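Local coordinates for N-acetylcysteine deacetylase (Bacillus subtilis, PDB 1YSJ), which probably removes the acetyl group from N-acetylcysteine, giving acetate and cysteine, as a two-metal hydrolase of the M20 peptidase family, at residues R60-E65 / T77-E82; N139-E144 / Y391-A396; V175-G180 / G322-A327; A228-I233 / A271-T276. The protein carries 1 engineered substitution. All blocks are in the same frame, centred on the assembly; numbering follows the deposited sequence. Where two conformers were deposited one is given.

In the fold
Contacts 1 to 3 sit in the catalytic domain and contact 4 in the lid or dimerisation domain, its centre at least 42 Å from the other three. Contacts 1 and 3 are buried and wholly apolar; contact 1 sets a helix, and contact 3 the residue just ahead of one, on the same mixed sheet, the first with aliphatic methyl groups, the second with an aromatic pair. Contact 2 is partly buried and held by charge; its helix also packs on contact 3, where Leu395 meets Phe179, while Asn139 ND2 lies against Glu65 O of contact 1. Contact 4 is again a buried helix-on-sheet interface, but on a separate antiparallel sheet, with alanines, an isoleucine and a selenomethionine.

Contact 1: R60-E65 / T77-E82; sequences RWLEEE and TGVIAE. Engineered in segment 77-82: Gly78 (natural residue Ala).
Leu62 turns CG away from its own carbonyl carbon (chi1 -60°) and its chi2 of 158° directs CD1 at strand 79-82, while Val79 holds CG1 anti to its backbone N (chi1 -178°) and points that methyl back at it. The two side chains approach tip to tip, with 4.0 Å between Leu62 CD1 and Val79 CG1. The same leucine methyl also reaches the neighbouring inward-facing position of the strand, where Ala81 CB lies 4.0 Å from Leu62 CD1. One branch of the leucine therefore serves both strand residues, straddling Val79 CG1 and Ala81 CB, which are 5.0 Å apart. Ile80, between them in sequence, points to the other side of the strand and packs on Leu70 and Val72. This is the alternation expected of a beta strand under a helix. In the alpha/beta catalytic domain of this M20 enzyme, helix 52-64 rests on one face of the mixed sheet, in which strand 79-84 pairs with 68-69 on one side and 148-154 on the other. Phe153 of strand 148-154 and Ala135 of helix 124-139 close in around Leu62, and Phe153 touches Val79 as well, so the leucine end is sunk among apolar groups. Just before the strand comes Gly78, an engineered substitution, whose positive phi would push a CB against the carbonyl O of Thr77. Its N is hydrogen-bonded to Thr55 OG1 of helix 52-64, a second tie between this helix and the start of the strand.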
loop_
_atom_site.group_PDB
_atom_site.type_symbol
_atom_site.label_atom_id
_atom_site.label_comp_id
_atom_site.label_asym_id
_atom_site.label_seq_id
_atom_site.Cartn_x
_atom_site.Cartn_y
_atom_site.Cartn_z
ATOM N N ARG A 60 -46.375 -13.487 -2.397
ATOM C CA ARG A 60 -47.733 -13.211 -1.930
ATOM C C ARG A 60 -48.526 -12.308 -2.884
ATOM O O ARG A 60 -49.690 -12.582 -3.187
ATOM C CB ARG A 60 -47.683 -12.612 -0.517
ATOM C CG ARG A 60 -48.935 -11.850 -0.089
ATOM C CD ARG A 60 -49.021 -11.689 1.420
ATOM N NE ARG A 60 -47.841 -11.050 2.006
ATOM C CZ ARG A 60 -47.694 -9.739 2.185
ATOM N NH1 ARG A 60 -48.646 -8.893 1.811
ATOM N NH2 ARG A 60 -46.586 -9.271 2.740
ATOM N N TRP A 61 -47.885 -11.240 -3.346
ATOM C CA TRP A 61 -48.518 -10.243 -4.218
ATOM C C TRP A 61 -48.935 -10.788 -5.589
ATOM O O TRP A 61 -49.975 -10.403 -6.128
ATOM C CB TRP A 61 -47.639 -8.995 -4.361
ATOM C CG TRP A 61 -47.521 -8.186 -3.090
ATOM C CD1 TRP A 61 -48.450 -8.085 -2.084
ATOM C CD2 TRP A 61 -46.422 -7.348 -2.701
ATOM N NE1 TRP A 61 -47.990 -7.249 -1.091
ATOM C CE2 TRP A 61 -46.750 -6.782 -1.445
ATOM C CE3 TRP A 61 -45.184 -7.031 -3.285
ATOM C CZ2 TRP A 61 -45.892 -5.906 -0.767
ATOM C CZ3 TRP A 61 -44.328 -6.163 -2.611
ATOM C CH2 TRP A 61 -44.691 -5.608 -1.361
ATOM N N LEU A 62 -48.133 -11.703 -6.129
ATOM C CA LEU A 62 -48.442 -12.363 -7.400
ATOM C C LEU A 62 -49.531 -13.431 -7.238
ATOM O O LEU A 62 -50.393 -13.583 -8.103
ATOM C CB LEU A 62 -47.173 -12.959 -8.027
ATOM C CG LEU A 62 -46.044 -11.969 -8.359
ATOM C CD1 LEU A 62 -44.690 -12.669 -8.454
ATOM C CD2 LEU A 62 -46.325 -11.168 -9.630
ATOM N N GLU A 63 -49.491 -14.157 -6.123
ATOM C CA GLU A 63 -50.503 -15.172 -5.823
ATOM C C GLU A 63 -51.861 -14.557 -5.479
ATOM O O GLU A 63 -52.888 -15.222 -5.592
ATOM C CB GLU A 63 -50.024 -16.121 -4.716
ATOM C CG GLU A 63 -48.999 -17.141 -5.210
ATOM C CD GLU A 63 -48.326 -17.946 -4.101
ATOM O OE1 GLU A 63 -48.281 -17.484 -2.938
ATOM O OE2 GLU A 63 -47.825 -19.049 -4.406
ATOM N N GLU A 64 -51.858 -13.288 -5.075
ATOM C CA GLU A 64 -53.094 -12.533 -4.861
ATOM C C GLU A 64 -53.900 -12.436 -6.150
ATOM O O GLU A 64 -55.129 -12.518 -6.128
ATOM C CB GLU A 64 -52.792 -11.122 -4.342
ATOM C CG GLU A 64 -52.751 -10.992 -2.818
ATOM C CD GLU A 64 -52.115 -9.687 -2.349
ATOM O OE1 GLU A 64 -51.978 -8.743 -3.163
ATOM O OE2 GLU A 64 -51.746 -9.609 -1.157
ATOM N N GLU A 65 -53.196 -12.263 -7.266
ATOM C CA GLU A 65 -53.833 -12.124 -8.567
ATOM C C GLU A 65 -53.745 -13.398 -9.401
ATOM O O GLU A 65 -53.924 -13.366 -10.619
ATOM C CB GLU A 65 -53.263 -10.914 -9.318
ATOM C CG GLU A 65 -53.577 -9.562 -8.657
ATOM C CD GLU A 65 -55.054 -9.396 -8.289
ATOM O OE1 GLU A 65 -55.923 -9.543 -9.179
ATOM O OE2 GLU A 65 -55.348 -9.118 -7.105
ATOM N N THR A 77 -33.605 -16.918 -2.349
ATOM C CA THR A 77 -34.270 -15.631 -2.519
ATOM C C THR A 77 -34.444 -15.345 -4.006
ATOM O O THR A 77 -33.659 -15.803 -4.839
ATOM C CB THR A 77 -33.500 -14.474 -1.839
ATOM O OG1 THR A 77 -32.198 -14.359 -2.420
ATOM C CG2 THR A 77 -33.356 -14.712 -0.336
ATOM N N GLY A 78 -35.474 -14.584 -4.336
ATOM C CA GLY A 78 -35.803 -14.328 -5.731
ATOM C C GLY A 78 -37.040 -15.112 -6.105
ATOM O O GLY A 78 -37.316 -16.167 -5.528
ATOM N N VAL A 79 -37.793 -14.588 -7.066
ATOM C CA VAL A 79 -39.076 -15.166 -7.443
ATOM C C VAL A 79 -39.139 -15.286 -8.954
ATOM O O VAL A 79 -38.799 -14.344 -9.676
ATOM C CB VAL A 79 -40.272 -14.305 -6.923
ATOM C CG1 VAL A 79 -41.609 -14.943 -7.273
ATOM C CG2 VAL A 79 -40.179 -14.094 -5.421
ATOM N N ILE A 80 -39.560 -16.458 -9.422
ATOM C CA ILE A 80 -39.793 -16.692 -10.838
ATOM C C ILE A 80 -41.278 -16.955 -11.036
ATOM O O ILE A 80 -41.843 -17.869 -10.439
ATOM C CB ILE A 80 -38.957 -17.883 -11.394
ATOM C CG1 ILE A 80 -37.500 -17.840 -10.886
ATOM C CG2 ILE A 80 -39.038 -17.940 -12.930
ATOM C CD1 ILE A 80 -36.675 -16.599 -11.301
ATOM N N ALA A 81 -41.904 -16.133 -11.868
ATOM C CA ALA A 81 -43.321 -16.258 -12.168
ATOM C C ALA A 81 -43.511 -16.408 -13.674
ATOM O O ALA A 81 -42.588 -16.161 -14.452
ATOM C CB ALA A 81 -44.086 -15.047 -11.629
ATOM N N GLU A 82 -44.711 -16.814 -14.082
ATOM C CA GLU A 82 -44.981 -17.104 -15.485
ATOM C C GLU A 82 -46.436 -16.814 -15.838
ATOM O O GLU A 82 -47.348 -17.195 -15.103
ATOM C CB GLU A 82 -44.628 -18.568 -15.790
ATOM C CG GLU A 82 -44.760 -18.986 -17.247
ATOM C CD GLU A 82 -44.063 -20.310 -17.550
ATOM O OE1 GLU A 82 -42.812 -20.334 -17.586
ATOM O OE2 GLU A 82 -44.768 -21.324 -17.771
#

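Contact 2: N139-E144 / Y391-A396; sequences NQRRAE and YFAELA
Arg141 reaches across to the helix of residues 391-396 and presents the NH1 and NH2 end of its guanidinium to a single carboxylate oxygen, Glu394 OE1. NH1 of Arg141 lies 3.1 Å from Glu394 OE1 and NH2 of Arg141 3.3 Å from the same atom, both bonds noticeably bent and both arriving from one face of the carboxylate. The guanidinium and carboxylate planes are inclined by 22°, and the glutamate is brought round by its bend at chi2 (63°). Glu144, within the arginine's own loop, takes the other edge side-on: Arg141 NE donates to Glu144 OE1 at 2.9 Å and Arg141 NH2 to Glu144 OE2 at 2.7 Å, the latter almost straight. Farther out, Arg334 of helix 325-334 forms a salt bridge with Glu394 OE2. Arg141, Glu144 and Glu394 form a salt-bridge network, which ties the loop after helix 124-139 to the C-terminal helix 384-402. A leucine in place of Arg141 would probably leave Glu144 without its partner in this network and Glu394 with Arg334 alone, their OE2 atoms 5.2 Å apart with no cation between. Shared between two carboxylates, the guanidinium is likely to offset their mutual repulsion and to have its rotation fixed by NE and NH2.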
loop_
_atom_site.group_PDB
_atom_site.type_symbol
_atom_site.label_atom_id
_atom_site.label_comp_id
_atom_site.label_asym_id
_atom_site.label_seq_id
_atom_site.Cartn_x
_atom_site.Cartn_y
_atom_site.Cartn_z
ATOM N N ASN A 139 -51.729 -10.319 -16.825
ATOM C CA ASN A 139 -52.633 -11.333 -16.282
ATOM C C ASN A 139 -54.071 -11.185 -16.792
ATOM O O ASN A 139 -54.813 -12.166 -16.863
ATOM C CB ASN A 139 -52.597 -11.285 -14.747
ATOM C CG ASN A 139 -53.420 -12.384 -14.100
ATOM O OD1 ASN A 139 -53.289 -13.561 -14.443
ATOM N ND2 ASN A 139 -54.274 -12.004 -13.150
ATOM N N GLN A 140 -54.456 -9.959 -17.141
ATOM C CA GLN A 140 -55.791 -9.680 -17.663
ATOM C C GLN A 140 -55.774 -9.515 -19.182
ATOM O O GLN A 140 -56.761 -9.070 -19.772
ATOM C CB GLN A 140 -56.390 -8.423 -17.010
ATOM C CG GLN A 140 -56.322 -8.368 -15.480
ATOM C CD GLN A 140 -57.170 -9.431 -14.782
ATOM O OE1 GLN A 140 -56.721 -10.058 -13.823
ATOM N NE2 GLN A 140 -58.398 -9.630 -15.257
ATOM N N ARG A 141 -54.655 -9.883 -19.806
ATOM C CA ARG A 141 -54.460 -9.704 -21.254
ATOM C C ARG A 141 -53.866 -10.947 -21.929
ATOM O O ARG A 141 -53.177 -10.842 -22.954
ATOM C CB ARG A 141 -53.564 -8.487 -21.522
ATOM C CG ARG A 141 -54.212 -7.137 -21.235
ATOM C CD ARG A 141 -53.248 -5.994 -21.527
ATOM N NE ARG A 141 -52.984 -5.839 -22.958
ATOM C CZ ARG A 141 -52.039 -5.051 -23.472
ATOM N NH1 ARG A 141 -51.247 -4.342 -22.677
ATOM N NH2 ARG A 141 -51.883 -4.978 -24.787
ATOM N N ARG A 142 -54.145 -12.116 -21.355
ATOM C CA ARG A 142 -53.577 -13.393 -21.811
ATOM C C ARG A 142 -53.933 -13.754 -23.251
ATOM O O ARG A 142 -53.142 -14.399 -23.938
ATOM C CB ARG A 142 -53.992 -14.529 -20.873
ATOM C CG ARG A 142 -53.400 -14.424 -19.481
ATOM C CD ARG A 142 -54.059 -15.402 -18.539
ATOM N NE ARG A 142 -53.575 -15.253 -17.169
ATOM C CZ ARG A 142 -52.595 -15.974 -16.631
ATOM N NH1 ARG A 142 -51.973 -16.903 -17.343
ATOM N NH2 ARG A 142 -52.233 -15.763 -15.374
ATOM N N ALA A 143 -55.116 -13.334 -23.698
ATOM C CA ALA A 143 -55.559 -13.563 -25.077
ATOM C C ALA A 143 -54.705 -12.814 -26.108
ATOM O O ALA A 143 -54.634 -13.218 -27.271
ATOM C CB ALA A 143 -57.033 -13.206 -25.234
ATOM N N GLU A 144 -54.062 -11.730 -25.676
ATOM C CA GLU A 144 -53.191 -10.930 -26.545
ATOM C C GLU A 144 -51.778 -11.504 -26.659
ATOM O O GLU A 144 -51.047 -11.180 -27.599
ATOM C CB GLU A 144 -53.113 -9.481 -26.053
ATOM C CG GLU A 144 -54.415 -8.697 -26.169
ATOM C CD GLU A 144 -54.257 -7.237 -25.766
ATOM O OE1 GLU A 144 -54.953 -6.801 -24.818
ATOM O OE2 GLU A 144 -53.432 -6.528 -26.390
ATOM N N TYR A 391 -45.392 0.096 -19.932
ATOM C CA TYR A 391 -44.400 -0.034 -20.997
ATOM C C TYR A 391 -44.009 -1.486 -21.272
ATOM O O TYR A 391 -44.005 -1.926 -22.424
ATOM C CB TYR A 391 -43.144 0.786 -20.682
ATOM C CG TYR A 391 -42.086 0.691 -21.756
ATOM C CD1 TYR A 391 -42.214 1.406 -22.948
ATOM C CD2 TYR A 391 -40.966 -0.130 -21.590
ATOM C CE1 TYR A 391 -41.248 1.315 -23.948
ATOM C CE2 TYR A 391 -39.993 -0.226 -22.580
ATOM C CZ TYR A 391 -40.142 0.500 -23.758
ATOM O OH TYR A 391 -39.190 0.417 -24.745
ATOM N N PHE A 392 -43.673 -2.216 -20.212
ATOM C CA PHE A 392 -43.222 -3.594 -20.338
ATOM C C PHE A 392 -44.359 -4.559 -20.656
ATOM O O PHE A 392 -44.131 -5.609 -21.259
ATOM C CB PHE A 392 -42.448 -4.027 -19.091
ATOM C CG PHE A 392 -41.029 -3.544 -19.076
ATOM C CD1 PHE A 392 -40.700 -2.318 -18.501
ATOM C CD2 PHE A 392 -40.021 -4.300 -19.662
ATOM C CE1 PHE A 392 -39.387 -1.861 -18.502
ATOM C CE2 PHE A 392 -38.692 -3.854 -19.663
ATOM C CZ PHE A 392 -38.378 -2.637 -19.087
ATOM N N ALA A 393 -45.578 -4.197 -20.260
ATOM C CA ALA A 393 -46.765 -4.954 -20.648
ATOM C C ALA A 393 -47.009 -4.831 -22.153
ATOM O O ALA A 393 -47.319 -5.820 -22.820
ATOM C CB ALA A 393 -47.980 -4.488 -19.862
ATOM N N GLU A 394 -46.850 -3.622 -22.687
ATOM C CA GLU A 394 -47.066 -3.396 -24.111
ATOM C C GLU A 394 -45.913 -3.948 -24.944
ATOM O O GLU A 394 -46.135 -4.506 -26.022
ATOM C CB GLU A 394 -47.293 -1.911 -24.405
ATOM C CG GLU A 394 -48.042 -1.646 -25.706
ATOM C CD GLU A 394 -49.464 -2.216 -25.717
ATOM O OE1 GLU A 394 -50.139 -2.201 -24.660
ATOM O OE2 GLU A 394 -49.906 -2.670 -26.796
ATOM N N LEU A 395 -44.693 -3.802 -24.431
ATOM C CA LEU A 395 -43.501 -4.369 -25.058
ATOM C C LEU A 395 -43.602 -5.889 -25.191
ATOM O O LEU A 395 -43.315 -6.437 -26.254
ATOM C CB LEU A 395 -42.240 -3.978 -24.279
ATOM C CG LEU A 395 -40.881 -4.446 -24.810
ATOM C CD1 LEU A 395 -40.552 -3.805 -26.158
ATOM C CD2 LEU A 395 -39.790 -4.158 -23.800
ATOM N N ALA A 396 -44.024 -6.556 -24.118
ATOM C CA ALA A 396 -44.211 -8.011 -24.117
ATOM C C ALA A 396 -45.162 -8.483 -25.220
ATOM O O ALA A 396 -44.853 -9.438 -25.940
ATOM C CB ALA A 396 -44.700 -8.484 -22.758
#

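Contact 3: V175-G180 / G322-A327; sequences VSAIFG and GTFLNA
Phe179 and Phe324 meet as a T-shaped pair, the edge of Phe179 directed at the face of Phe324, with planes at 85° and centroids 5.1 Å apart. Both rings leave their backbones with CG anti to the carbonyl carbon, chi1 being -53° in Phe179 and -54° in Phe324, yet the side chains cross at about a right angle. Phe179 CE2 comes 3.7 Å from Phe324 CG, and its CZ settles over the rim at Phe324 CD2. At the far end of the Phe324 ring, CZ lies 3.5 Å from Ala177 CB, so two inward residues of the strand receive one aromatic ring. Strand 175-184 runs between 91-97 and 360-366 in the mixed sheet of the catalytic domain, and farther along it His182 binds nickel; Phe324 stands just ahead of helix 325-334, which packs beside that sheet. A serine at Phe324 would probably open a gap against Ala177 and leave the edge of Phe179 without the ring face it now meets. On the opposite face of the Phe324 ring, Thr323 OG1 sits 3.4 Å above its centre, itself hydrogen-bonded to Asp321 OD1. Phe361 touches both rings, Pro359 also meets Phe324, and Val399 of helix 384-402 packs on Phe179.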
loop_
_atom_site.group_PDB
_atom_site.type_symbol
_atom_site.label_atom_id
_atom_site.label_comp_id
_atom_site.label_asym_id
_atom_site.label_seq_id
_atom_site.Cartn_x
_atom_site.Cartn_y
_atom_site.Cartn_z
ATOM N N VAL A 175 -36.091 -19.774 -23.279
ATOM C CA VAL A 175 -36.403 -18.345 -23.403
ATOM C C VAL A 175 -35.717 -17.722 -24.631
ATOM O O VAL A 175 -34.514 -17.879 -24.826
ATOM C CB VAL A 175 -36.046 -17.569 -22.101
ATOM C CG1 VAL A 175 -36.307 -16.081 -22.254
ATOM C CG2 VAL A 175 -36.847 -18.103 -20.920
ATOM N N SER A 176 -36.499 -17.016 -25.447
ATOM C CA SER A 176 -36.023 -16.425 -26.697
ATOM C C SER A 176 -35.416 -15.040 -26.521
ATOM O O SER A 176 -34.481 -14.676 -27.231
ATOM C CB SER A 176 -37.164 -16.337 -27.715
ATOM O OG SER A 176 -37.641 -17.622 -28.061
ATOM N N ALA A 177 -35.966 -14.266 -25.589
ATOM C CA ALA A 177 -35.529 -12.888 -25.367
ATOM C C ALA A 177 -35.714 -12.475 -23.921
ATOM O O ALA A 177 -36.593 -12.987 -23.235
ATOM C CB ALA A 177 -36.287 -11.944 -26.276
ATOM N N ILE A 178 -34.884 -11.538 -23.470
ATOM C CA ILE A 178 -34.968 -11.008 -22.111
ATOM C C ILE A 178 -34.941 -9.477 -22.090
ATOM O O ILE A 178 -34.165 -8.835 -22.809
ATOM C CB ILE A 178 -33.870 -11.597 -21.173
ATOM C CG1 ILE A 178 -34.116 -11.158 -19.720
ATOM C CG2 ILE A 178 -32.449 -11.232 -21.670
ATOM C CD1 ILE A 178 -33.536 -12.081 -18.673
ATOM N N PHE A 179 -35.795 -8.902 -21.251
ATOM C CA PHE A 179 -35.930 -7.458 -21.187
ATOM C C PHE A 179 -35.834 -6.952 -19.756
ATOM O O PHE A 179 -36.233 -7.638 -18.813
ATOM C CB PHE A 179 -37.233 -7.023 -21.863
ATOM C CG PHE A 179 -37.386 -7.566 -23.253
ATOM C CD1 PHE A 179 -38.131 -8.721 -23.486
ATOM C CD2 PHE A 179 -36.751 -6.950 -24.325
ATOM C CE1 PHE A 179 -38.256 -9.239 -24.775
ATOM C CE2 PHE A 179 -36.870 -7.462 -25.617
ATOM C CZ PHE A 179 -37.622 -8.605 -25.842
ATOM N N GLY A 180 -35.286 -5.752 -19.607
ATOM C CA GLY A 180 -35.068 -5.171 -18.296
ATOM C C GLY A 180 -35.007 -3.663 -18.346
ATOM O O GLY A 180 -34.969 -3.063 -19.420
ATOM N N GLY A 322 -30.466 -5.211 -31.663
ATOM C CA GLY A 322 -31.188 -4.323 -32.572
ATOM C C GLY A 322 -32.488 -4.852 -33.163
ATOM O O GLY A 322 -33.240 -4.091 -33.771
ATOM N N THR A 323 -32.766 -6.145 -32.998
ATOM C CA THR A 323 -34.027 -6.715 -33.491
ATOM C C THR A 323 -35.227 -6.263 -32.653
ATOM O O THR A 323 -36.371 -6.356 -33.103
ATOM C CB THR A 323 -34.016 -8.268 -33.549
ATOM O OG1 THR A 323 -33.909 -8.802 -32.223
ATOM C CG2 THR A 323 -32.872 -8.788 -34.416
ATOM N N PHE A 324 -34.955 -5.769 -31.445
ATOM C CA PHE A 324 -36.004 -5.337 -30.519
ATOM C C PHE A 324 -36.140 -3.823 -30.450
ATOM O O PHE A 324 -37.026 -3.301 -29.761
ATOM C CB PHE A 324 -35.763 -5.915 -29.124
ATOM C CG PHE A 324 -35.611 -7.401 -29.118
ATOM C CD1 PHE A 324 -34.398 -7.984 -28.765
ATOM C CD2 PHE A 324 -36.674 -8.223 -29.505
ATOM C CE1 PHE A 324 -34.247 -9.364 -28.779
ATOM C CE2 PHE A 324 -36.534 -9.606 -29.527
ATOM C CZ PHE A 324 -35.318 -10.180 -29.165
ATOM N N LEU A 325 -35.266 -3.130 -31.177
ATOM C CA LEU A 325 -35.236 -1.672 -31.192
ATOM C C LEU A 325 -36.581 -1.083 -31.616
ATOM O O LEU A 325 -37.125 -0.212 -30.933
ATOM C CB LEU A 325 -34.108 -1.179 -32.106
ATOM C CG LEU A 325 -33.773 0.312 -32.141
ATOM C CD1 LEU A 325 -33.250 0.788 -30.797
ATOM C CD2 LEU A 325 -32.755 0.576 -33.241
ATOM N N ASN A 326 -37.112 -1.573 -32.735
ATOM C CA ASN A 326 -38.415 -1.143 -33.238
ATOM C C ASN A 326 -39.536 -1.360 -32.224
ATOM O O ASN A 326 -40.354 -0.468 -32.000
ATOM C CB ASN A 326 -38.744 -1.845 -34.561
ATOM C CG ASN A 326 -37.972 -1.272 -35.752
ATOM O OD1 ASN A 326 -38.284 -1.581 -36.902
ATOM N ND2 ASN A 326 -36.968 -0.439 -35.482
ATOM N N ALA A 327 -39.553 -2.545 -31.611
ATOM C CA ALA A 327 -40.522 -2.896 -30.572
ATOM C C ALA A 327 -40.424 -1.980 -29.352
ATOM O O ALA A 327 -41.448 -1.564 -28.801
ATOM C CB ALA A 327 -40.353 -4.355 -30.156
#

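Contact 4: A228-I233 / A271-T276; sequences AAAGQI and AEMEGT
Helix 228-233 lies over strand 271-276 with the two chain directions only 22° apart and the axes 8.9 Å from each other, close enough that Ala230 and Ala271 bring their CA atoms within 6.5 Å. The two belong to the lid or dimerisation domain of M20 enzymes, a ferredoxin-like beta-alpha-beta-beta-alpha-beta fold in which helices 226-237 and 282-302 pack against a four-stranded antiparallel sheet. Small residues allow the close approach: Ala230 CB touches Ala271 CB at 3.9 Å. Two residues along the strand, Met273, present as selenomethionine, points the same way and lies against the helix. Its CG stands between the backbone N and the carbonyl carbon (chi1 68°); the chain then runs extended to SE and bends at chi3 (75°), turning CE back onto the helix. Met273 SE lies 4.0 Å from Ile233 CG2, the isoleucine branch set anti to its backbone N, and the two side chains cross obliquely. Ile208 and Val258, on the strands flanking 270-278, also touch Met273, while Ile210 and Ile299 pack on Ile233. Trp264 of the second subunit packs on Glu274 and Thr276, and Gln238 of the second subunit packs on Ala228. At the tip of the selenomethionine, the CE methyl of Met273 sits 3.7 Å from Ala230 CB and 3.6 Å from Ala230 O.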
loop_
_atom_site.group_PDB
_atom_site.type_symbol
_atom_site.label_atom_id
_atom_site.label_comp_id
_atom_site.label_asym_id
_atom_site.label_seq_id
_atom_site.Cartn_x
_atom_site.Cartn_y
_atom_site.Cartn_z
ATOM N N ALA A 228 9.986 2.191 -8.170
ATOM C CA ALA A 228 10.212 2.969 -9.385
ATOM C C ALA A 228 9.514 2.332 -10.585
ATOM O O ALA A 228 8.930 3.034 -11.411
ATOM C CB ALA A 228 11.713 3.125 -9.650
ATOM N N ALA A 229 9.587 1.005 -10.674
ATOM C CA ALA A 229 8.844 0.243 -11.669
ATOM C C ALA A 229 7.337 0.471 -11.511
ATOM O O ALA A 229 6.648 0.794 -12.477
ATOM C CB ALA A 229 9.182 -1.245 -11.568
ATOM N N ALA A 230 6.841 0.325 -10.285
ATOM C CA ALA A 230 5.419 0.522 -9.999
ATOM C C ALA A 230 4.931 1.924 -10.380
ATOM O O ALA A 230 3.831 2.073 -10.911
ATOM C CB ALA A 230 5.116 0.220 -8.533
ATOM N N GLY A 231 5.760 2.939 -10.125
ATOM C CA GLY A 231 5.422 4.332 -10.441
ATOM C C GLY A 231 5.230 4.616 -11.921
ATOM O O GLY A 231 4.334 5.371 -12.305
ATOM N N GLN A 232 6.078 4.013 -12.750
ATOM C CA GLN A 232 6.033 4.199 -14.202
ATOM C C GLN A 232 4.864 3.434 -14.813
ATOM O O GLN A 232 4.255 3.888 -15.786
ATOM C CB GLN A 232 7.339 3.723 -14.846
ATOM C CG GLN A 232 8.590 4.457 -14.402
ATOM C CD GLN A 232 9.095 5.433 -15.437
ATOM O OE1 GLN A 232 8.382 6.347 -15.848
ATOM N NE2 GLN A 232 10.335 5.247 -15.864
ATOM N N ILE A 233 4.568 2.270 -14.238
ATOM C CA ILE A 233 3.465 1.422 -14.689
ATOM C C ILE A 233 2.116 2.084 -14.408
ATOM O O ILE A 233 1.195 1.979 -15.212
ATOM C CB ILE A 233 3.551 0.002 -14.066
ATOM C CG1 ILE A 233 4.753 -0.749 -14.648
ATOM C CG2 ILE A 233 2.270 -0.793 -14.324
ATOM C CD1 ILE A 233 5.201 -1.946 -13.845
ATOM N N ALA A 271 6.008 -4.751 -4.961
ATOM C CA ALA A 271 4.995 -3.715 -5.079
ATOM C C ALA A 271 3.778 -4.329 -5.769
ATOM O O ALA A 271 3.907 -4.965 -6.816
ATOM C CB ALA A 271 5.526 -2.530 -5.866
ATOM N N GLU A 272 2.604 -4.163 -5.168
ATOM C CA GLU A 272 1.371 -4.655 -5.781
ATOM C C GLU A 272 0.371 -3.544 -6.070
ATOM O O GLU A 272 0.312 -2.537 -5.362
ATOM C CB GLU A 272 0.729 -5.787 -4.959
ATOM C CG GLU A 272 0.181 -5.386 -3.588
ATOM C CD GLU A 272 -0.509 -6.535 -2.855
ATOM O OE1 GLU A 272 -0.432 -7.692 -3.325
ATOM O OE2 GLU A 272 -1.131 -6.278 -1.801
HETATM N N MSE A 273 -0.397 -3.733 -7.138
HETATM C CA MSE A 273 -1.488 -2.831 -7.475
HETATM C C MSE A 273 -2.674 -3.595 -8.049
HETATM O O MSE A 273 -2.508 -4.658 -8.655
HETATM C CB MSE A 273 -1.023 -1.731 -8.437
HETATM C CG MSE A 273 -0.655 -2.196 -9.838
HETATM SE SE MSE A 273 0.192 -0.772 -10.877
HETATM C CE MSE A 273 1.927 -0.796 -10.037
ATOM N N GLU A 274 -3.870 -3.063 -7.833
ATOM C CA GLU A 274 -5.069 -3.637 -8.426
ATOM C C GLU A 274 -6.069 -2.561 -8.822
ATOM O O GLU A 274 -5.957 -1.411 -8.399
ATOM C CB GLU A 274 -5.696 -4.722 -7.527
ATOM C CG GLU A 274 -6.367 -4.244 -6.242
ATOM C CD GLU A 274 -7.110 -5.364 -5.508
ATOM O OE1 GLU A 274 -7.179 -5.315 -4.260
ATOM O OE2 GLU A 274 -7.631 -6.292 -6.173
ATOM N N GLY A 275 -7.030 -2.944 -9.654
ATOM C CA GLY A 275 -8.040 -2.021 -10.148
ATOM C C GLY A 275 -8.975 -2.658 -11.156
ATOM O O GLY A 275 -9.048 -3.886 -11.271
ATOM N N THR A 276 -9.683 -1.811 -11.893
ATOM C CA THR A 276 -10.682 -2.271 -12.844
ATOM C C THR A 276 -10.444 -1.722 -14.240
ATOM O O THR A 276 -9.905 -0.628 -14.412
ATOM C CB THR A 276 -12.117 -1.886 -12.418
ATOM O OG1 THR A 276 -12.150 -0.503 -12.051
ATOM C CG2 THR A 276 -12.576 -2.723 -11.246
#